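Local coordinates for protein beta sliding clamp (Bartonella birtlesii LL-WM9, PDB 6PTR) that probably encircles DNA as a ring-shaped head-to-tail homodimer and tethers DNA polymerases to it for processive replication, at residues C[288-293]-C[309-314]; C[280-285]-C[305-310]. All coordinates share one frame; numbering follows the deposited sequence.

Contact 1: C[288-293]-C[309-314]; sequences ISNDRG and VNNPDS
Asn311 ND2 meets Ile288 O across the contact. It approaches to 2.5 Å of Ile288 O in a nearly straight hydrogen bond (N-H...O 167°). That length is unusually short and should be read with caution. In the conformer described here Ser314 OG also donates to Ile288 O at 2.9 Å; a second conformer is modelled, so this bond is less certain. Asn311 CG lies opposite its own backbone N (chi1 170°), which carries the amide across to the loop.

A second polar cluster forms around Asp313 OD2. Asn290 ND2 donates to the anti lone pair of Asp313 OD2 at 3.0 Å. Arg292 NE meets Asp313 OD2 at 2.9 Å in a salt bridge. Here the carboxylate oxygen lies close to the guanidinium plane, but the donor stands above the carboxylate plane. The guanidinium and carboxylate are turned 61° apart. Pro312 CG covers one face of the guanidinium toward its rim and touches Arg292 CD at 3.5 Å. The Asn290 and Asn311 side chains cross at about a right angle, and their ND2 atoms are both donors, so no bond joins them.

The apolar end is Ile288 against Val309, CG1 to CG1 at 3.7 Å. Ser289 OG also rests on Val309 CG1.

Two Asx turns position these groups. Asn290 OD1 accepts from Arg292 N, within a type I turn from Asn290 to Gly293. Asn311 OD1 accepts from Asp313 N at 2.8 Å. Each amide is thus held by its own backbone while its NH2 reaches across.

The contact joins the loop between helix 275-285 and strand 295-301 to the turn after strand 304-311. Ile288 also packs on Ala317 of strand 315-322. At the dimer interface, Ile288 touches Phe116 of the second subunit, and Pro312 O is hydrogen-bonded to Gln119 NE2 of that subunit.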
ATOM      1  N   ILE C 288      20.163  -5.183   7.585  1.00 17.50           N
ATOM      2  CA  ILE C 288      20.307  -4.831   9.003  1.00 15.30           C
ATOM      3  C   ILE C 288      20.432  -3.335   9.237  1.00 23.52           C
ATOM      4  O   ILE C 288      20.561  -2.913  10.395  1.00 21.09           O
ATOM      5  CB  ILE C 288      21.526  -5.540   9.645  1.00 18.02           C
ATOM      6  CG1 ILE C 288      22.807  -5.091   8.961  1.00 14.34           C
ATOM      7  CG2 ILE C 288      21.410  -7.050   9.507  1.00 19.27           C
ATOM      8  CD1 ILE C 288      24.071  -5.575   9.717  1.00 18.34           C
ATOM      9  N   SER C 289      20.418  -2.516   8.188  1.00 19.71           N
ATOM     10  CA  SER C 289      20.632  -1.089   8.402  1.00 18.93           C
ATOM     11  C   SER C 289      19.357  -0.418   8.893  1.00 24.31           C
ATOM     12  O   SER C 289      18.256  -0.969   8.786  1.00 26.70           O
ATOM     13  CB  SER C 289      21.116  -0.414   7.117  1.00 24.37           C
ATOM     14  OG  SER C 289      22.415  -0.870   6.787  1.00 28.47           O
ATOM     15  N   ASN C 290      19.518   0.777   9.456  1.00 25.65           N
ATOM     16  CA  ASN C 290      18.368   1.533   9.963  1.00 24.21           C
ATOM     17  C   ASN C 290      18.655   3.023   9.774  1.00 26.13           C
ATOM     18  O   ASN C 290      19.493   3.397   8.950  1.00 23.16           O
ATOM     19  CB  ASN C 290      18.046   1.129  11.417  1.00 27.13           C
ATOM     20  CG  ASN C 290      19.141   1.526  12.416  1.00 31.26           C
ATOM     21  OD1 ASN C 290      20.065   2.260  12.089  1.00 24.03           O
ATOM     22  ND2 ASN C 290      19.012   1.050  13.659  1.00 28.88           N
ATOM     23  N   ASP C 291      17.985   3.878  10.562  1.00 28.84           N
ATOM     24  CA  ASP C 291      18.094   5.325  10.366  1.00 34.47           C
ATOM     25  C   ASP C 291      19.492   5.879  10.632  1.00 30.56           C
ATOM     26  O   ASP C 291      19.786   7.006  10.217  1.00 29.09           O
ATOM     27  CB  ASP C 291      17.097   6.060  11.259  1.00 35.13           C
ATOM     28  CG  ASP C 291      15.660   5.737  10.916  1.00 47.61           C
ATOM     29  OD1 ASP C 291      15.401   5.366   9.746  1.00 36.94           O
ATOM     30  OD2 ASP C 291      14.800   5.848  11.816  1.00 53.93           O
ATOM     31  N   ARG C 292      20.361   5.133  11.311  1.00 24.07           N
ATOM     32  CA  ARG C 292      21.705   5.650  11.576  1.00 24.59           C
ATOM     33  C   ARG C 292      22.515   5.820  10.306  1.00 23.73           C
ATOM     34  O   ARG C 292      23.439   6.637  10.267  1.00 24.91           O
ATOM     35  CB  ARG C 292      22.465   4.722  12.523  1.00 29.79           C
ATOM     36  CG  ARG C 292      21.909   4.679  13.926  1.00 26.85           C
ATOM     37  CD  ARG C 292      22.689   3.687  14.761  1.00 23.62           C
ATOM     38  NE  ARG C 292      22.224   3.599  16.136  1.00 22.31           N
ATOM     39  CZ  ARG C 292      22.793   4.223  17.165  1.00 30.88           C
ATOM     40  NH1 ARG C 292      23.852   5.007  16.988  1.00 28.09           N
ATOM     41  NH2 ARG C 292      22.309   4.046  18.374  1.00 30.82           N
ATOM     42  N   GLY C 293      22.220   5.036   9.287  1.00 26.25           N
ATOM     43  CA  GLY C 293      22.987   5.044   8.058  1.00 24.08           C
ATOM     44  C   GLY C 293      22.832   3.721   7.345  1.00 24.86           C
ATOM     45  O   GLY C 293      22.339   2.735   7.899  1.00 23.95           O
ATOM     46  N   VAL C 309      28.438  -4.854   6.366  1.00 16.67           N
ATOM     47  CA  VAL C 309      27.561  -3.845   6.965  1.00 15.23           C
ATOM     48  C   VAL C 309      27.575  -4.046   8.473  1.00 18.29           C
ATOM     49  O   VAL C 309      27.529  -5.182   8.950  1.00 18.36           O
ATOM     50  CB  VAL C 309      26.116  -3.928   6.437  1.00 17.96           C
ATOM     51  CG1 VAL C 309      25.199  -2.889   7.113  1.00 16.90           C
ATOM     52  CG2 VAL C 309      26.090  -3.765   4.914  1.00 19.41           C
ATOM     53  N   ASN C 310      27.677  -2.941   9.224  1.00 17.12           N
ATOM     54  CA  ASN C 310      27.656  -2.986  10.685  1.00 18.00           C
ATOM     55  C   ASN C 310      26.598  -2.003  11.150  1.00 19.35           C
ATOM     56  O   ASN C 310      26.551  -0.872  10.655  1.00 22.65           O
ATOM     57  CB  ASN C 310      29.009  -2.613  11.324  1.00 22.59           C
ATOM     58  CG  ASN C 310      30.106  -3.649  11.063  1.00 35.08           C
ATOM     59  OD1 ASN C 310      30.068  -4.761  11.594  1.00 41.64           O
ATOM     60  ND2 ASN C 310      31.096  -3.277  10.254  1.00 36.59           N
ATOM     61  N   ASN C 311      25.745  -2.429  12.074  1.00 17.10           N
ATOM     62  CA  ASN C 311      24.726  -1.548  12.649  1.00 18.53           C
ATOM     63  C   ASN C 311      24.696  -1.810  14.144  1.00 17.17           C
ATOM     64  O   ASN C 311      24.450  -2.940  14.575  1.00 19.99           O
ATOM     65  CB  ASN C 311      23.352  -1.787  12.009  1.00 18.13           C
ATOM     66  CG  ASN C 311      22.188  -1.064  12.727  1.00 27.13           C
ATOM     67  OD1 ASN C 311      22.351  -0.368  13.720  1.00 23.41           O
ATOM     68  ND2 ASN C 311      20.972  -1.273  12.205  1.00 44.90           N
ATOM     69  N   PRO C 312      24.959  -0.796  14.972  1.00 17.90           N
ATOM     70  CA  PRO C 312      25.069  -1.054  16.413  1.00 16.77           C
ATOM     71  C   PRO C 312      23.776  -1.499  17.050  1.00 19.22           C
ATOM     72  O   PRO C 312      23.808  -1.985  18.187  1.00 21.18           O
ATOM     73  CB  PRO C 312      25.510   0.302  16.980  1.00 20.63           C
ATOM     74  CG  PRO C 312      24.982   1.296  15.990  1.00 18.01           C
ATOM     75  CD  PRO C 312      25.149   0.628  14.642  1.00 19.61           C
ATOM     76  N   ASP C 313      22.639  -1.314  16.377  1.00 18.35           N
ATOM     77  CA  ASP C 313      21.373  -1.733  16.933  1.00 24.09           C
ATOM     78  C   ASP C 313      20.974  -3.138  16.509  1.00 19.90           C
ATOM     79  O   ASP C 313      19.991  -3.657  17.051  1.00 28.07           O
ATOM     80  CB  ASP C 313      20.265  -0.751  16.530  1.00 26.25           C
ATOM     81  CG  ASP C 313      20.507   0.648  17.061  1.00 31.42           C
ATOM     82  OD1 ASP C 313      21.042   0.780  18.188  1.00 27.00           O
ATOM     83  OD2 ASP C 313      20.154   1.616  16.354  1.00 29.49           O
ATOM     84  N   SER C 314      21.698  -3.770  15.576  1.00 17.25           N
ATOM     85  CA  SER C 314      21.270  -5.081  15.090  0.59 18.28           C
ATOM     86  C   SER C 314      22.386  -6.102  14.913  1.00 17.02           C
ATOM     87  O   SER C 314      22.119  -7.300  15.067  1.00 19.64           O
ATOM     88  CB  SER C 314      20.526  -4.937  13.755  0.59 17.68           C
ATOM     89  OG  SER C 314      21.368  -4.412  12.754  0.59 17.57           O
TER

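Contact 2: C[280-285]-C[305-310]; sequences SAVDRV and LKLVVN
Ala281, Val282 and Val285 meet Leu307 and Val309 through aliphatic groups, with no flat side chain between them. The guanidinium of Arg284 lies on another side of the helix. One of its faces lies over the helix backbone, with Ser280 O and Ala281 CA above the plane and displaced toward the rim. Arg284 NH2 also forms a salt bridge with Asp319 OD2 of strand 315-322.

The interface itself has two patches. In the first, Leu307 sends its CD1 methyl toward the helix. This methyl meets Ala281 CB at 3.6 Å and Val282 CG2 at 3.9 Å. Leu307 CG turns away from its own carbonyl carbon (chi1 -56°) and CD1 extends the chain (chi2 176°), which brings that one methyl to both helix residues. Val282 and Leu307 cross at about a right angle.

In the second patch, Val285 CG2 meets Val309 CG2 at 3.5 Å, with the two side chains at an oblique angle. Val285 CG2 also approaches Leu307 CB at 4.3 Å, which links the patches. Val285 O lies 3.5 Å from Val309 CB, so the last turn of the helix brings backbone as well as methyls against the strand. No hydrogen bond crosses the interface. All five touching residues are buried.

The axes of segments 280-285 and 305-310 run at 22° to each other and come within 8.8 Å. Leu307 and Val309 point toward the helix, while Val308 points the other way, as expected for the alternation of a strand. This is helix-on-sheet packing in the C-terminal domain of the clamp. Val282 also touches Leu340 of helix 336-345, and Leu307 packs on Leu298 of strand 295-301, so helix 336-345 borders the contact on the Val282 side, and strand 295-301 lies beside Leu307.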
ATOM      1  N   SER C 280      22.055  -8.203  -5.502  1.00 20.85           N
ATOM      2  CA  SER C 280      21.432  -9.092  -4.526  0.54 20.72           C
ATOM      3  C   SER C 280      22.251  -9.160  -3.243  1.00 19.44           C
ATOM      4  O   SER C 280      21.696  -9.192  -2.140  1.00 18.32           O
ATOM      5  CB  SER C 280      21.251 -10.486  -5.120  0.54 22.97           C
ATOM      6  OG  SER C 280      20.419 -10.456  -6.269  0.54 20.42           O
ATOM      7  N   ALA C 281      23.579  -9.176  -3.367  1.00 20.34           N
ATOM      8  CA  ALA C 281      24.431  -9.213  -2.173  1.00 18.59           C
ATOM      9  C   ALA C 281      24.304  -7.940  -1.348  1.00 17.41           C
ATOM     10  O   ALA C 281      24.216  -8.001  -0.116  1.00 17.67           O
ATOM     11  CB  ALA C 281      25.885  -9.434  -2.577  1.00 15.88           C
ATOM     12  N   VAL C 282      24.309  -6.776  -2.008  1.00 18.44           N
ATOM     13  CA  VAL C 282      24.134  -5.515  -1.300  1.00 16.47           C
ATOM     14  C   VAL C 282      22.770  -5.480  -0.639  1.00 18.63           C
ATOM     15  O   VAL C 282      22.633  -5.051   0.511  1.00 17.72           O
ATOM     16  CB  VAL C 282      24.315  -4.319  -2.258  1.00 17.91           C
ATOM     17  CG1 VAL C 282      23.876  -3.006  -1.578  1.00 19.79           C
ATOM     18  CG2 VAL C 282      25.758  -4.234  -2.730  1.00 20.08           C
ATOM     19  N   ASP C 283      21.736  -5.900  -1.372  1.00 17.60           N
ATOM     20  CA  ASP C 283      20.396  -5.973  -0.805  1.00 19.01           C
ATOM     21  C   ASP C 283      20.393  -6.834   0.454  1.00 21.09           C
ATOM     22  O   ASP C 283      19.847  -6.437   1.492  1.00 20.17           O
ATOM     23  CB  ASP C 283      19.421  -6.515  -1.867  1.00 20.33           C
ATOM     24  CG  ASP C 283      17.968  -6.430  -1.431  1.00 28.71           C
ATOM     25  OD1 ASP C 283      17.651  -5.588  -0.560  1.00 27.82           O
ATOM     26  OD2 ASP C 283      17.138  -7.203  -1.967  1.00 32.12           O
ATOM     27  N   ARG C 284      21.036  -8.003   0.399  1.00 21.02           N
ATOM     28  CA  ARG C 284      21.033  -8.890   1.555  1.00 17.34           C
ATOM     29  C   ARG C 284      21.715  -8.246   2.760  1.00 17.68           C
ATOM     30  O   ARG C 284      21.126  -8.180   3.843  1.00 20.68           O
ATOM     31  CB  ARG C 284      21.701 -10.223   1.202  1.00 18.13           C
ATOM     32  CG  ARG C 284      20.847 -11.075   0.263  1.00 19.56           C
ATOM     33  CD  ARG C 284      21.429 -12.470   0.090  1.00 21.87           C
ATOM     34  NE  ARG C 284      22.761 -12.490  -0.514  1.00 22.49           N
ATOM     35  CZ  ARG C 284      23.005 -12.648  -1.810  1.00 28.65           C
ATOM     36  NH1 ARG C 284      22.003 -12.782  -2.673  1.00 26.24           N
ATOM     37  NH2 ARG C 284      24.263 -12.695  -2.250  1.00 24.65           N
ATOM     38  N   VAL C 285      22.953  -7.754   2.599  1.00 18.22           N
ATOM     39  CA  VAL C 285      23.691  -7.312   3.787  1.00 14.90           C
ATOM     40  C   VAL C 285      23.120  -6.012   4.324  1.00 19.83           C
ATOM     41  O   VAL C 285      23.240  -5.750   5.527  1.00 17.66           O
ATOM     42  CB  VAL C 285      25.220  -7.207   3.525  1.00 12.72           C
ATOM     43  CG1 VAL C 285      25.805  -8.588   3.158  1.00 18.23           C
ATOM     44  CG2 VAL C 285      25.535  -6.199   2.416  1.00 16.20           C
ATOM     45  N   LEU C 305      35.449  -9.485  -4.228  1.00 26.35           N
ATOM     46  CA  LEU C 305      34.842  -8.363  -3.533  1.00 24.05           C
ATOM     47  C   LEU C 305      34.136  -8.870  -2.286  1.00 27.63           C
ATOM     48  O   LEU C 305      33.275  -9.754  -2.375  1.00 25.61           O
ATOM     49  CB  LEU C 305      33.845  -7.634  -4.440  1.00 22.43           C
ATOM     50  CG  LEU C 305      32.962  -6.550  -3.836  1.00 24.19           C
ATOM     51  CD1 LEU C 305      33.814  -5.381  -3.431  1.00 27.88           C
ATOM     52  CD2 LEU C 305      31.920  -6.112  -4.832  1.00 28.45           C
ATOM     53  N   LYS C 306      34.482  -8.308  -1.130  1.00 20.21           N
ATOM     54  CA  LYS C 306      33.751  -8.581   0.105  1.00 18.45           C
ATOM     55  C   LYS C 306      32.940  -7.366   0.504  1.00 20.26           C
ATOM     56  O   LYS C 306      33.395  -6.229   0.347  1.00 23.18           O
ATOM     57  CB  LYS C 306      34.701  -8.958   1.249  1.00 25.02           C
ATOM     58  CG  LYS C 306      35.464 -10.250   1.003  1.00 33.78           C
ATOM     59  CD  LYS C 306      36.119 -10.761   2.281  1.00 44.24           C
ATOM     60  CE  LYS C 306      37.628 -10.661   2.219  1.00 57.28           C
ATOM     61  NZ  LYS C 306      38.249 -11.393   3.359  1.00 64.21           N
ATOM     62  N   LEU C 307      31.746  -7.613   1.043  1.00 18.69           N
ATOM     63  CA  LEU C 307      30.838  -6.568   1.481  1.00 15.70           C
ATOM     64  C   LEU C 307      30.632  -6.740   2.973  1.00 18.24           C
ATOM     65  O   LEU C 307      30.485  -7.866   3.440  1.00 20.97           O
ATOM     66  CB  LEU C 307      29.480  -6.687   0.777  1.00 18.96           C
ATOM     67  CG  LEU C 307      29.519  -6.678  -0.734  1.00 22.46           C
ATOM     68  CD1 LEU C 307      28.123  -6.908  -1.281  1.00 31.88           C
ATOM     69  CD2 LEU C 307      30.058  -5.341  -1.194  1.00 26.50           C
ATOM     70  N   VAL C 308      30.621  -5.639   3.726  1.00 16.95           N
ATOM     71  CA  VAL C 308      30.361  -5.712   5.163  1.00 17.50           C
ATOM     72  C   VAL C 308      29.472  -4.552   5.574  1.00 16.38           C
ATOM     73  O   VAL C 308      29.747  -3.395   5.227  1.00 17.20           O
ATOM     74  CB  VAL C 308      31.648  -5.686   6.008  1.00 20.40           C
ATOM     75  CG1 VAL C 308      31.252  -5.822   7.481  1.00 23.42           C
ATOM     76  CG2 VAL C 308      32.576  -6.805   5.618  1.00 31.16           C
ATOM     77  N   VAL C 309      28.438  -4.854   6.366  1.00 16.67           N
ATOM     78  CA  VAL C 309      27.561  -3.845   6.965  1.00 15.23           C
ATOM     79  C   VAL C 309      27.575  -4.046   8.473  1.00 18.29           C
ATOM     80  O   VAL C 309      27.529  -5.182   8.950  1.00 18.36           O
ATOM     81  CB  VAL C 309      26.116  -3.928   6.437  1.00 17.96           C
ATOM     82  CG1 VAL C 309      25.199  -2.889   7.113  1.00 16.90           C
ATOM     83  CG2 VAL C 309      26.090  -3.765   4.914  1.00 19.41           C
ATOM     84  N   ASN C 310      27.677  -2.941   9.224  1.00 17.12           N
ATOM     85  CA  ASN C 310      27.656  -2.986  10.685  1.00 18.00           C
ATOM     86  C   ASN C 310      26.598  -2.003  11.150  1.00 19.35           C
ATOM     87  O   ASN C 310      26.551  -0.872  10.655  1.00 22.65           O
ATOM     88  CB  ASN C 310      29.009  -2.613  11.324  1.00 22.59           C
ATOM     89  CG  ASN C 310      30.106  -3.649  11.063  1.00 35.08           C
ATOM     90  OD1 ASN C 310      30.068  -4.761  11.594  1.00 41.64           O
ATOM     91  ND2 ASN C 310      31.096  -3.277  10.254  1.00 36.59           N
TER

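Both contacts use strand 304-311, and their centres lie 13 Å apart. Contact 2 packs the strand on helix 275-285. Contact 1 ties the end of the strand and its following turn to the loop that leaves this helix. Val309 belongs to both: its CG1 meets Ile288 and Ser289 of the loop, while its CG2 packs on Val285 CG2 of the helix. The character changes along the strand, from buried and apolar in contact 2 to largely polar and partly exposed in contact 1. Their centres lie 30 and 29 Å from the centre of the chain, and both border the second subunit. Asp283 makes a salt bridge to Lys88 of that subunit, placing this end of the domain at the closure of the ring.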